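Local coordinates for putative methylase (Clostridium difficile, PDB 3LDU), which probably methylates guanine in ribosomal RNA, pairing an RNA-binding THUMP domain with a Rossmann-like methyltransferase domain, and is seen here with GTP bound, at residues 191-196 and 302-307; 183-188 and 210-215; 75-80 and 112-117. One frame throughout, in Å; residues are numbered along the deposited sequence.

Contact 1: 191-196 and 302-307; sequences TPWKAG and FGFIIT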
ATOM      1  N   THR A 191      -4.554   1.352  14.669  1.00 23.81           N
ATOM      2  CA  THR A 191      -4.741   2.070  15.926  1.00 25.97           C
ATOM      3  C   THR A 191      -6.099   2.760  15.964  1.00 28.77           C
ATOM      4  O   THR A 191      -6.774   2.889  14.935  1.00 25.67           O
ATOM      5  CB  THR A 191      -3.672   3.166  16.108  1.00 23.73           C
ATOM      6  OG1 THR A 191      -4.024   4.306  15.310  1.00 23.15           O
ATOM      7  CG2 THR A 191      -2.286   2.643  15.734  1.00 24.75           C
ATOM      8  N   PRO A 192      -6.509   3.214  17.153  1.00 25.08           N
ATOM      9  CA  PRO A 192      -7.769   3.954  17.276  1.00 26.97           C
ATOM     10  C   PRO A 192      -7.619   5.447  17.009  1.00 27.80           C
ATOM     11  O   PRO A 192      -8.563   6.194  17.255  1.00 27.88           O
ATOM     12  CB  PRO A 192      -8.169   3.735  18.743  1.00 32.43           C
ATOM     13  CG  PRO A 192      -7.156   2.773  19.316  1.00 33.01           C
ATOM     14  CD  PRO A 192      -5.950   2.859  18.468  1.00 30.66           C
ATOM     15  N   TRP A 193      -6.472   5.888  16.503  1.00 26.72           N
ATOM     16  CA  TRP A 193      -6.266   7.320  16.308  1.00 26.93           C
ATOM     17  C   TRP A 193      -7.292   7.914  15.350  1.00 25.51           C
ATOM     18  O   TRP A 193      -7.626   7.310  14.327  1.00 26.76           O
ATOM     19  CB  TRP A 193      -4.854   7.632  15.793  1.00 29.57           C
ATOM     20  CG  TRP A 193      -4.664   9.111  15.547  1.00 28.26           C
ATOM     21  CD1 TRP A 193      -4.380  10.065  16.485  1.00 23.31           C
ATOM     22  CD2 TRP A 193      -4.794   9.807  14.293  1.00 23.42           C
ATOM     23  NE1 TRP A 193      -4.312  11.309  15.895  1.00 24.93           N
ATOM     24  CE2 TRP A 193      -4.568  11.177  14.552  1.00 22.45           C
ATOM     25  CE3 TRP A 193      -5.082   9.406  12.981  1.00 29.12           C
ATOM     26  CZ2 TRP A 193      -4.604  12.143  13.546  1.00 21.81           C
ATOM     27  CZ3 TRP A 193      -5.122  10.367  11.985  1.00 28.50           C
ATOM     28  CH2 TRP A 193      -4.890  11.719  12.272  1.00 22.17           C
ATOM     29  N   LYS A 194      -7.761   9.114  15.673  1.00 27.31           N
ATOM     30  CA  LYS A 194      -8.673   9.871  14.814  1.00 33.61           C
ATOM     31  C   LYS A 194      -8.225  11.331  14.814  1.00 28.42           C
ATOM     32  O   LYS A 194      -7.668  11.796  15.795  1.00 29.93           O
ATOM     33  CB  LYS A 194     -10.106   9.796  15.356  1.00 41.09           C
ATOM     34  CG  LYS A 194     -10.995   8.772  14.670  1.00 57.60           C
ATOM     35  CD  LYS A 194     -10.770   7.371  15.216  1.00 69.96           C
ATOM     36  CE  LYS A 194     -11.701   6.362  14.548  1.00 72.50           C
ATOM     37  NZ  LYS A 194     -11.645   5.022  15.200  1.00 72.76           N
ATOM     38  N   ALA A 195      -8.472  12.049  13.724  1.00 29.41           N
ATOM     39  CA  ALA A 195      -8.152  13.476  13.656  1.00 32.87           C
ATOM     40  C   ALA A 195      -8.706  14.221  14.870  1.00 33.67           C
ATOM     41  O   ALA A 195      -9.862  14.039  15.241  1.00 41.28           O
ATOM     42  CB  ALA A 195      -8.698  14.082  12.352  1.00 33.11           C
ATOM     43  N   GLY A 196      -7.877  15.052  15.493  1.00 35.51           N
ATOM     44  CA  GLY A 196      -8.278  15.741  16.706  1.00 36.27           C
ATOM     45  C   GLY A 196      -7.605  15.192  17.949  1.00 34.85           C
ATOM     46  O   GLY A 196      -7.420  15.916  18.934  1.00 32.07           O
ATOM     47  N   PHE A 302      -3.798  10.973  27.155  1.00 31.78           N
ATOM     48  CA  PHE A 302      -4.547  10.256  26.123  1.00 31.42           C
ATOM     49  C   PHE A 302      -4.045  10.576  24.718  1.00 31.02           C
ATOM     50  O   PHE A 302      -4.816  10.599  23.767  1.00 33.86           O
ATOM     51  CB  PHE A 302      -6.047  10.552  26.236  1.00 37.19           C
ATOM     52  CG  PHE A 302      -6.603  10.328  27.619  1.00 42.21           C
ATOM     53  CD1 PHE A 302      -6.584   9.069  28.190  1.00 48.05           C
ATOM     54  CD2 PHE A 302      -7.132  11.378  28.348  1.00 50.55           C
ATOM     55  CE1 PHE A 302      -7.085   8.859  29.468  1.00 49.94           C
ATOM     56  CE2 PHE A 302      -7.634  11.176  29.624  1.00 51.92           C
ATOM     57  CZ  PHE A 302      -7.611   9.914  30.181  1.00 47.51           C
ATOM     58  N   GLY A 303      -2.745  10.812  24.587  1.00 28.42           N
ATOM     59  CA  GLY A 303      -2.157  10.979  23.270  1.00 23.67           C
ATOM     60  C   GLY A 303      -1.765   9.652  22.634  1.00 25.09           C
ATOM     61  O   GLY A 303      -1.859   8.583  23.251  1.00 25.89           O
ATOM     62  N   PHE A 304      -1.317   9.722  21.387  1.00 25.79           N
ATOM     63  CA  PHE A 304      -0.875   8.546  20.652  1.00 22.74           C
ATOM     64  C   PHE A 304       0.544   8.747  20.153  1.00 21.34           C
ATOM     65  O   PHE A 304       0.896   9.840  19.730  1.00 22.45           O
ATOM     66  CB  PHE A 304      -1.773   8.317  19.432  1.00 22.07           C
ATOM     67  CG  PHE A 304      -3.153   7.863  19.771  1.00 21.42           C
ATOM     68  CD1 PHE A 304      -3.460   6.519  19.803  1.00 27.31           C
ATOM     69  CD2 PHE A 304      -4.149   8.786  20.046  1.00 24.34           C
ATOM     70  CE1 PHE A 304      -4.731   6.101  20.113  1.00 32.39           C
ATOM     71  CE2 PHE A 304      -5.422   8.372  20.359  1.00 32.72           C
ATOM     72  CZ  PHE A 304      -5.714   7.029  20.393  1.00 30.50           C
ATOM     73  N   ILE A 305       1.343   7.683  20.187  1.00 22.22           N
ATOM     74  CA  ILE A 305       2.632   7.656  19.503  1.00 20.36           C
ATOM     75  C   ILE A 305       2.604   6.507  18.498  1.00 19.60           C
ATOM     76  O   ILE A 305       2.213   5.384  18.847  1.00 18.37           O
ATOM     77  CB  ILE A 305       3.801   7.454  20.476  1.00 18.25           C
ATOM     78  CG1 ILE A 305       4.078   8.756  21.232  1.00 21.17           C
ATOM     79  CG2 ILE A 305       5.056   7.015  19.715  1.00 21.27           C
ATOM     80  CD1 ILE A 305       4.805   8.558  22.586  1.00 21.99           C
ATOM     81  N   ILE A 306       2.954   6.793  17.243  1.00 19.67           N
ATOM     82  CA  ILE A 306       3.110   5.739  16.242  1.00 18.92           C
ATOM     83  C   ILE A 306       4.441   6.008  15.595  1.00 19.86           C
ATOM     84  O   ILE A 306       4.678   7.122  15.101  1.00 20.26           O
ATOM     85  CB  ILE A 306       1.999   5.787  15.170  1.00 19.75           C
ATOM     86  CG1 ILE A 306       0.619   5.649  15.823  1.00 19.09           C
ATOM     87  CG2 ILE A 306       2.189   4.660  14.151  1.00 17.45           C
ATOM     88  CD1 ILE A 306      -0.535   5.875  14.838  1.00 22.63           C
ATOM     89  N   THR A 307       5.335   5.027  15.613  1.00 17.72           N
ATOM     90  CA  THR A 307       6.699   5.311  15.191  1.00 16.23           C
ATOM     91  C   THR A 307       7.465   4.094  14.676  1.00 20.97           C
ATOM     92  O   THR A 307       7.136   2.948  14.997  1.00 18.63           O
ATOM     93  CB  THR A 307       7.503   5.962  16.364  1.00 16.44           C
ATOM     94  OG1 THR A 307       8.731   6.496  15.870  1.00 21.93           O
ATOM     95  CG2 THR A 307       7.772   4.938  17.474  1.00 17.95           C
TER

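Contact 2: 183-188 and 210-215; sequences LAAGLI and LIEAAM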
ATOM      1  N   LEU A 183       2.351   0.531   4.005  1.00 18.62           N
ATOM      2  CA  LEU A 183       2.555  -0.017   5.347  1.00 19.71           C
ATOM      3  C   LEU A 183       2.217   1.035   6.401  1.00 23.66           C
ATOM      4  O   LEU A 183       1.517   0.747   7.375  1.00 20.53           O
ATOM      5  CB  LEU A 183       3.989  -0.501   5.505  1.00 20.68           C
ATOM      6  CG  LEU A 183       4.379  -1.057   6.874  1.00 23.49           C
ATOM      7  CD1 LEU A 183       3.477  -2.206   7.249  1.00 27.29           C
ATOM      8  CD2 LEU A 183       5.828  -1.508   6.858  1.00 30.71           C
ATOM      9  N   ALA A 184       2.709   2.254   6.201  1.00 17.90           N
ATOM     10  CA  ALA A 184       2.429   3.344   7.133  1.00 18.44           C
ATOM     11  C   ALA A 184       0.934   3.588   7.299  1.00 19.46           C
ATOM     12  O   ALA A 184       0.443   3.739   8.402  1.00 17.38           O
ATOM     13  CB  ALA A 184       3.142   4.640   6.685  1.00 20.95           C
ATOM     14  N   ALA A 185       0.188   3.633   6.196  1.00 18.05           N
ATOM     15  CA  ALA A 185      -1.258   3.778   6.328  1.00 16.36           C
ATOM     16  C   ALA A 185      -1.857   2.627   7.124  1.00 19.20           C
ATOM     17  O   ALA A 185      -2.766   2.827   7.928  1.00 18.52           O
ATOM     18  CB  ALA A 185      -1.917   3.865   4.933  1.00 15.90           C
ATOM     19  N   GLY A 186      -1.355   1.419   6.897  1.00 18.21           N
ATOM     20  CA  GLY A 186      -1.860   0.259   7.618  1.00 20.41           C
ATOM     21  C   GLY A 186      -1.594   0.367   9.115  1.00 19.18           C
ATOM     22  O   GLY A 186      -2.416  -0.039   9.927  1.00 20.79           O
ATOM     23  N   LEU A 187      -0.437   0.905   9.471  1.00 19.59           N
ATOM     24  CA  LEU A 187      -0.121   1.124  10.883  1.00 19.39           C
ATOM     25  C   LEU A 187      -1.167   2.044  11.520  1.00 17.96           C
ATOM     26  O   LEU A 187      -1.689   1.745  12.584  1.00 21.50           O
ATOM     27  CB  LEU A 187       1.276   1.725  11.017  1.00 22.40           C
ATOM     28  CG  LEU A 187       2.482   0.836  11.310  1.00 37.11           C
ATOM     29  CD1 LEU A 187       2.369  -0.588  10.760  1.00 25.99           C
ATOM     30  CD2 LEU A 187       3.797   1.521  10.914  1.00 28.11           C
ATOM     31  N   ILE A 188      -1.473   3.166  10.862  1.00 18.95           N
ATOM     32  CA  ILE A 188      -2.478   4.077  11.392  1.00 21.61           C
ATOM     33  C   ILE A 188      -3.820   3.363  11.599  1.00 23.44           C
ATOM     34  O   ILE A 188      -4.478   3.513  12.632  1.00 22.80           O
ATOM     35  CB  ILE A 188      -2.728   5.284  10.470  1.00 19.05           C
ATOM     36  CG1 ILE A 188      -1.420   6.012  10.129  1.00 25.74           C
ATOM     37  CG2 ILE A 188      -3.722   6.251  11.132  1.00 20.31           C
ATOM     38  CD1 ILE A 188      -0.617   6.410  11.348  1.00 29.62           C
ATOM     39  N   LEU A 210       3.368  10.316   9.543  1.00 16.22           N
ATOM     40  CA  LEU A 210       2.534  11.483   9.826  1.00 16.42           C
ATOM     41  C   LEU A 210       1.811  12.021   8.594  1.00 17.61           C
ATOM     42  O   LEU A 210       0.658  12.429   8.681  1.00 19.47           O
ATOM     43  CB  LEU A 210       3.354  12.597  10.459  1.00 18.62           C
ATOM     44  CG  LEU A 210       3.898  12.205  11.826  1.00 17.55           C
ATOM     45  CD1 LEU A 210       4.872  13.277  12.337  1.00 20.40           C
ATOM     46  CD2 LEU A 210       2.732  12.004  12.758  1.00 19.97           C
ATOM     47  N   ILE A 211       2.495  12.048   7.459  1.00 19.39           N
ATOM     48  CA  ILE A 211       1.820  12.417   6.209  1.00 20.17           C
ATOM     49  C   ILE A 211       0.630  11.487   5.931  1.00 20.01           C
ATOM     50  O   ILE A 211      -0.475  11.948   5.628  1.00 20.67           O
ATOM     51  CB  ILE A 211       2.822  12.483   5.032  1.00 17.78           C
ATOM     52  CG1 ILE A 211       3.814  13.617   5.279  1.00 20.20           C
ATOM     53  CG2 ILE A 211       2.094  12.690   3.692  1.00 17.53           C
ATOM     54  CD1 ILE A 211       5.069  13.576   4.410  1.00 23.39           C
ATOM     55  N   GLU A 212       0.834  10.176   6.055  1.00 17.44           N
ATOM     56  CA  GLU A 212      -0.284   9.257   5.872  1.00 18.17           C
ATOM     57  C   GLU A 212      -1.408   9.492   6.871  1.00 18.81           C
ATOM     58  O   GLU A 212      -2.593   9.439   6.502  1.00 20.57           O
ATOM     59  CB  GLU A 212       0.167   7.796   5.874  1.00 19.52           C
ATOM     60  CG  GLU A 212       1.093   7.471   4.730  1.00 19.93           C
ATOM     61  CD  GLU A 212       0.361   7.418   3.381  1.00 19.12           C
ATOM     62  OE1 GLU A 212      -0.764   6.880   3.319  1.00 20.84           O
ATOM     63  OE2 GLU A 212       0.923   7.909   2.393  1.00 23.17           O
ATOM     64  N   ALA A 213      -1.049   9.765   8.130  1.00 16.99           N
ATOM     65  CA  ALA A 213      -2.072  10.020   9.125  1.00 16.95           C
ATOM     66  C   ALA A 213      -2.835  11.310   8.830  1.00 18.96           C
ATOM     67  O   ALA A 213      -4.055  11.350   8.978  1.00 21.54           O
ATOM     68  CB  ALA A 213      -1.472  10.045  10.543  1.00 19.78           C
ATOM     69  N   ALA A 214      -2.120  12.367   8.440  1.00 18.00           N
ATOM     70  CA  ALA A 214      -2.773  13.626   8.101  1.00 21.72           C
ATOM     71  C   ALA A 214      -3.752  13.402   6.941  1.00 20.91           C
ATOM     72  O   ALA A 214      -4.873  13.906   6.972  1.00 21.33           O
ATOM     73  CB  ALA A 214      -1.740  14.698   7.722  1.00 19.20           C
HETATM   74  N   MSE A 215      -3.340  12.656   5.916  1.00 21.14           N
HETATM   75  CA  MSE A 215      -4.242  12.447   4.767  1.00 18.19           C
HETATM   76  C   MSE A 215      -5.496  11.657   5.146  1.00 23.81           C
HETATM   77  O   MSE A 215      -6.600  11.968   4.702  1.00 23.80           O
HETATM   78  CB  MSE A 215      -3.504  11.808   3.591  1.00 18.24           C
HETATM   79  CG  MSE A 215      -2.403  12.704   3.040  1.00 16.42           C
HETATM   80 SE   MSE A 215      -1.501  11.666   1.635  0.90 39.17          SE
HETATM   81  CE  MSE A 215      -2.993  11.520   0.427  1.00 38.38           C
TER

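Contact 3: 75-80 and 112-117; sequences DELFEN and PDVQAI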
ATOM      1  N   ASP A  75       1.991 -26.005 -23.233  1.00 31.49           N
ATOM      2  CA  ASP A  75       0.903 -26.191 -24.195  1.00 32.85           C
ATOM      3  C   ASP A  75      -0.453 -25.822 -23.568  1.00 29.78           C
ATOM      4  O   ASP A  75      -1.269 -25.134 -24.184  1.00 31.04           O
ATOM      5  CB  ASP A  75       0.886 -27.629 -24.728  1.00 32.68           C
ATOM      6  CG  ASP A  75       2.103 -27.951 -25.585  1.00 43.47           C
ATOM      7  OD1 ASP A  75       2.620 -27.037 -26.263  1.00 47.94           O
ATOM      8  OD2 ASP A  75       2.540 -29.123 -25.589  1.00 47.53           O
ATOM      9  N   GLU A  76      -0.689 -26.267 -22.341  1.00 25.81           N
ATOM     10  CA  GLU A  76      -1.941 -25.960 -21.661  1.00 23.16           C
ATOM     11  C   GLU A  76      -2.059 -24.455 -21.369  1.00 26.89           C
ATOM     12  O   GLU A  76      -3.124 -23.867 -21.537  1.00 26.53           O
ATOM     13  CB  GLU A  76      -2.080 -26.793 -20.382  1.00 37.44           C
ATOM     14  CG  GLU A  76      -3.462 -26.727 -19.752  1.00 42.12           C
ATOM     15  CD  GLU A  76      -3.631 -27.667 -18.561  1.00 47.15           C
ATOM     16  OE1 GLU A  76      -4.798 -27.906 -18.166  1.00 45.80           O
ATOM     17  OE2 GLU A  76      -2.611 -28.161 -18.021  1.00 37.48           O
ATOM     18  N   LEU A  77      -0.962 -23.844 -20.921  1.00 26.41           N
ATOM     19  CA  LEU A  77      -0.922 -22.393 -20.697  1.00 26.20           C
ATOM     20  C   LEU A  77      -1.261 -21.636 -21.994  1.00 28.52           C
ATOM     21  O   LEU A  77      -2.080 -20.714 -21.998  1.00 23.44           O
ATOM     22  CB  LEU A  77       0.460 -21.969 -20.176  1.00 23.83           C
ATOM     23  CG  LEU A  77       0.738 -20.460 -20.070  1.00 24.26           C
ATOM     24  CD1 LEU A  77      -0.191 -19.841 -19.040  1.00 23.76           C
ATOM     25  CD2 LEU A  77       2.190 -20.177 -19.683  1.00 23.24           C
ATOM     26  N   PHE A  78      -0.628 -22.037 -23.091  1.00 25.17           N
ATOM     27  CA  PHE A  78      -0.898 -21.425 -24.396  1.00 28.11           C
ATOM     28  C   PHE A  78      -2.356 -21.582 -24.836  1.00 28.28           C
ATOM     29  O   PHE A  78      -3.027 -20.604 -25.154  1.00 26.82           O
ATOM     30  CB  PHE A  78       0.029 -21.990 -25.477  1.00 27.53           C
ATOM     31  CG  PHE A  78      -0.226 -21.415 -26.839  1.00 25.32           C
ATOM     32  CD1 PHE A  78       0.224 -20.148 -27.161  1.00 29.45           C
ATOM     33  CD2 PHE A  78      -0.939 -22.133 -27.784  1.00 33.22           C
ATOM     34  CE1 PHE A  78      -0.019 -19.605 -28.412  1.00 26.85           C
ATOM     35  CE2 PHE A  78      -1.190 -21.598 -29.042  1.00 35.52           C
ATOM     36  CZ  PHE A  78      -0.724 -20.334 -29.360  1.00 31.83           C
ATOM     37  N   GLU A  79      -2.849 -22.814 -24.853  1.00 26.40           N
ATOM     38  CA  GLU A  79      -4.223 -23.050 -25.296  1.00 29.70           C
ATOM     39  C   GLU A  79      -5.250 -22.282 -24.462  1.00 26.44           C
ATOM     40  O   GLU A  79      -6.183 -21.687 -25.010  1.00 29.14           O
ATOM     41  CB  GLU A  79      -4.544 -24.546 -25.325  1.00 31.88           C
ATOM     42  CG  GLU A  79      -3.806 -25.300 -26.431  1.00 44.11           C
ATOM     43  CD  GLU A  79      -4.241 -24.873 -27.838  1.00 54.74           C
ATOM     44  OE1 GLU A  79      -5.442 -24.570 -28.025  1.00 60.46           O
ATOM     45  OE2 GLU A  79      -3.386 -24.845 -28.755  1.00 48.88           O
ATOM     46  N   ASN A  80      -5.082 -22.278 -23.142  1.00 23.85           N
ATOM     47  CA  ASN A  80      -6.036 -21.576 -22.288  1.00 24.18           C
ATOM     48  C   ASN A  80      -5.968 -20.061 -22.433  1.00 28.93           C
ATOM     49  O   ASN A  80      -6.983 -19.375 -22.333  1.00 29.09           O
ATOM     50  CB  ASN A  80      -5.868 -21.995 -20.820  1.00 27.61           C
ATOM     51  CG  ASN A  80      -6.258 -23.443 -20.586  1.00 41.22           C
ATOM     52  OD1 ASN A  80      -7.026 -24.014 -21.359  1.00 54.68           O
ATOM     53  ND2 ASN A  80      -5.726 -24.046 -19.536  1.00 37.61           N
ATOM     54  N   PRO A 112      10.202 -16.282 -17.296  1.00 23.72           N
ATOM     55  CA  PRO A 112      10.344 -15.635 -18.608  1.00 22.71           C
ATOM     56  C   PRO A 112       9.680 -16.449 -19.718  1.00 27.99           C
ATOM     57  O   PRO A 112       9.184 -15.860 -20.683  1.00 28.10           O
ATOM     58  CB  PRO A 112      11.860 -15.576 -18.813  1.00 26.32           C
ATOM     59  CG  PRO A 112      12.431 -15.600 -17.397  1.00 26.95           C
ATOM     60  CD  PRO A 112      11.505 -16.514 -16.643  1.00 23.34           C
ATOM     61  N   ASP A 113       9.668 -17.774 -19.586  1.00 25.10           N
ATOM     62  CA  ASP A 113       8.992 -18.623 -20.567  1.00 25.53           C
ATOM     63  C   ASP A 113       7.475 -18.503 -20.468  1.00 27.21           C
ATOM     64  O   ASP A 113       6.766 -18.537 -21.492  1.00 23.50           O
ATOM     65  CB  ASP A 113       9.439 -20.076 -20.437  1.00 26.62           C
ATOM     66  CG  ASP A 113      10.892 -20.258 -20.821  1.00 39.47           C
ATOM     67  OD1 ASP A 113      11.278 -19.789 -21.917  1.00 39.85           O
ATOM     68  OD2 ASP A 113      11.653 -20.843 -20.022  1.00 40.00           O
ATOM     69  N   VAL A 114       6.982 -18.342 -19.241  1.00 26.92           N
ATOM     70  CA  VAL A 114       5.563 -18.076 -19.018  1.00 25.18           C
ATOM     71  C   VAL A 114       5.181 -16.786 -19.753  1.00 26.20           C
ATOM     72  O   VAL A 114       4.154 -16.723 -20.441  1.00 22.39           O
ATOM     73  CB  VAL A 114       5.239 -17.949 -17.516  1.00 24.60           C
ATOM     74  CG1 VAL A 114       3.874 -17.302 -17.289  1.00 21.72           C
ATOM     75  CG2 VAL A 114       5.324 -19.309 -16.827  1.00 20.02           C
ATOM     76  N   GLN A 115       6.020 -15.765 -19.618  1.00 21.61           N
ATOM     77  CA  GLN A 115       5.771 -14.475 -20.255  1.00 20.93           C
ATOM     78  C   GLN A 115       5.726 -14.609 -21.772  1.00 24.49           C
ATOM     79  O   GLN A 115       4.840 -14.046 -22.411  1.00 23.54           O
ATOM     80  CB  GLN A 115       6.834 -13.440 -19.880  1.00 25.26           C
ATOM     81  CG  GLN A 115       6.797 -12.972 -18.421  1.00 23.75           C
ATOM     82  CD  GLN A 115       7.980 -12.052 -18.129  1.00 33.79           C
ATOM     83  OE1 GLN A 115       9.102 -12.516 -17.958  1.00 37.12           O
ATOM     84  NE2 GLN A 115       7.738 -10.741 -18.124  1.00 31.11           N
ATOM     85  N   ALA A 116       6.689 -15.337 -22.340  1.00 20.21           N
ATOM     86  CA  ALA A 116       6.766 -15.482 -23.793  1.00 21.17           C
ATOM     87  C   ALA A 116       5.559 -16.233 -24.334  1.00 21.25           C
ATOM     88  O   ALA A 116       5.014 -15.851 -25.356  1.00 22.09           O
ATOM     89  CB  ALA A 116       8.043 -16.199 -24.210  1.00 25.06           C
ATOM     90  N   ILE A 117       5.166 -17.309 -23.659  1.00 24.93           N
ATOM     91  CA  ILE A 117       4.049 -18.129 -24.119  1.00 24.76           C
ATOM     92  C   ILE A 117       2.733 -17.347 -24.050  1.00 21.94           C
ATOM     93  O   ILE A 117       1.913 -17.410 -24.969  1.00 22.44           O
ATOM     94  CB  ILE A 117       3.944 -19.457 -23.329  1.00 26.20           C
ATOM     95  CG1 ILE A 117       5.088 -20.405 -23.711  1.00 25.24           C
ATOM     96  CG2 ILE A 117       2.586 -20.129 -23.565  1.00 24.88           C
ATOM     97  CD1 ILE A 117       4.895 -21.104 -25.061  1.00 28.22           C
TER

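Contact 1: 191-196 and 302-307
Trp193 and Phe304 face each other with CA atoms 7.0 Å apart, where the loop that follows helix 181-189 runs over strand 304-307, an inner strand of the Rossmann-like methyltransferase sheet. On the strand, Phe304 and Ile306 both point at the loop, as alternate residues of a strand do. The two aromatic rings form an offset edge-to-face pair: the five-membered ring of the indole turns its edge to the phenyl face, with planes at 85° and centroids 5.5 Å apart. Trp193 CD1 makes the closest approach, 3.8 Å from Phe304 CD2. With CG anti to its own N (chi1 178°), the indole brings its CD1 edge to the phenyl, while the Trp193 backbone lies above the phenyl, CA over the ring centre. Pro192 CD meets Phe304 CE1 obliquely at 3.8 Å. The indole NE1 is bonded to the carbonyl of Arg197, and Leu199 of the neighbouring strand 199-201 touches both side chains. Two residues along the strand, Ile306 meets Thr191 tip to tip, CD1 against CG2 at 3.8 Å. Thr191 OG1, which also bonds to Ile188 O, closes an ST turn by accepting from Trp193 N at 3.1 Å, with an N-H...O angle of 163°.

Contact 2: 183-188 and 210-215
Ala184, Ala185 and Ile188 of helix 181-189 meet Glu212 and Ala213 of helix 208-217 in the methyltransferase domain, where two buried helices pack beside the central sheet close to the GTP pocket. The axes of the two segments approach to 8.7 Å and cross at -60°, and the small Ala185 allows a close approach of the backbones, its CA 5.6 Å from Glu212 CA. No hydrogen bond links the segments, and the contact rests on van der Waals touches.

Glu212 lies across the two alanines. Its CG sits 4.0 Å from Ala184 CB, and its OE1 reaches Ala185 CB at 3.6 Å. The side chain bends at chi2 (-73°), which carries the carboxylate round toward Ala185 instead of letting it run straight out from the helix. Both oxygens of this buried acid are hydrogen-bonded outside the two segments; OE2 forms a salt bridge with Arg168 NE and a hydrogen bond with Tyr170 OH, two interactions that would be expected to stabilise the charged form. The side chain thus packs CG and OE1 on the facing helix while OE2 reaches Arg168 and Tyr170, which precede helix 181-189 in the chain.

One turn after Ala184, Ile188 packs on Ala213, the residue next to Glu212, with CD1 3.8 Å from Ala213 CB and CG1 4.1 Å from the same methyl. Ile209 and Ile216 of helix 208-217 also touch Ile188, while Leu199 of strand 199-201 touches Ala213 and joins this layer to the sheet. Ala184 lies beside Thr208 and Ile179, both of which bind GTP. Helices layered against a largely parallel sheet, with the nucleotide site alongside, are typical of the Rossmann-like methyltransferase fold.

Contact 3: 75-80 and 112-117
The Phe78 ring turns its edge to segment 112-117: Ile117 O lies near the ring plane, 3.9 Å from CD1, and Glu79 OE2 of its own helix is also at the rim. Farther along helix 111-129, Lys120 adds a cation-pi interaction, and Ala121 and Glu124 touch the Phe78 side chain. CG lies anti to the backbone N (chi1 179°), which directs the ring toward Ile117 O; Phe78 CB itself meets Ile117 CG2 at 3.7 Å.

Ile117 CG2 is shared, for Leu77 CD2 also reaches it, at 3.9 Å, and the methyl lies against both neighbouring residues of helix 74-82. The same Leu77 CD2 spans to the previous turn, 4.1 Å from Val114 CG1. These two helices of the THUMP domain run in roughly the same direction, their segment axes 10.1 Å apart at a crossing angle of -35°. Phe74 touches Val114 and Ile117, and Phe69 of strand 63-70 touches Leu77, joining the pair to the sheet. Between the segments there is no hydrogen bond, which implies that the helices are held here by apolar contacts of Leu77, Phe78, Val114 and Ile117, with the cation-pi interaction of Phe78 and Lys120 added beyond the segments.

How the contacts relate
Contacts 1 and 2 belong to one continuous core of the methyltransferase domain, their centres 11 Å apart. Ile188 joins them: its CD1 lies 3.5 Å from Ile306 CD1, and its CG2 is 3.9 Å from Trp193 CE3. The indole also packs on the second helix, Trp193 CZ3 lying 3.3 Å from Ala213 O. Contact 2 is nearer the bound nucleotide, the side chain of Ala184 being about 6 Å from GTP against about 9 Å for that of Ile306. Contact 3, in the THUMP domain, stands apart, its centre 40 Å from that of contact 2 and 49 Å from that of contact 1, away from the GTP site.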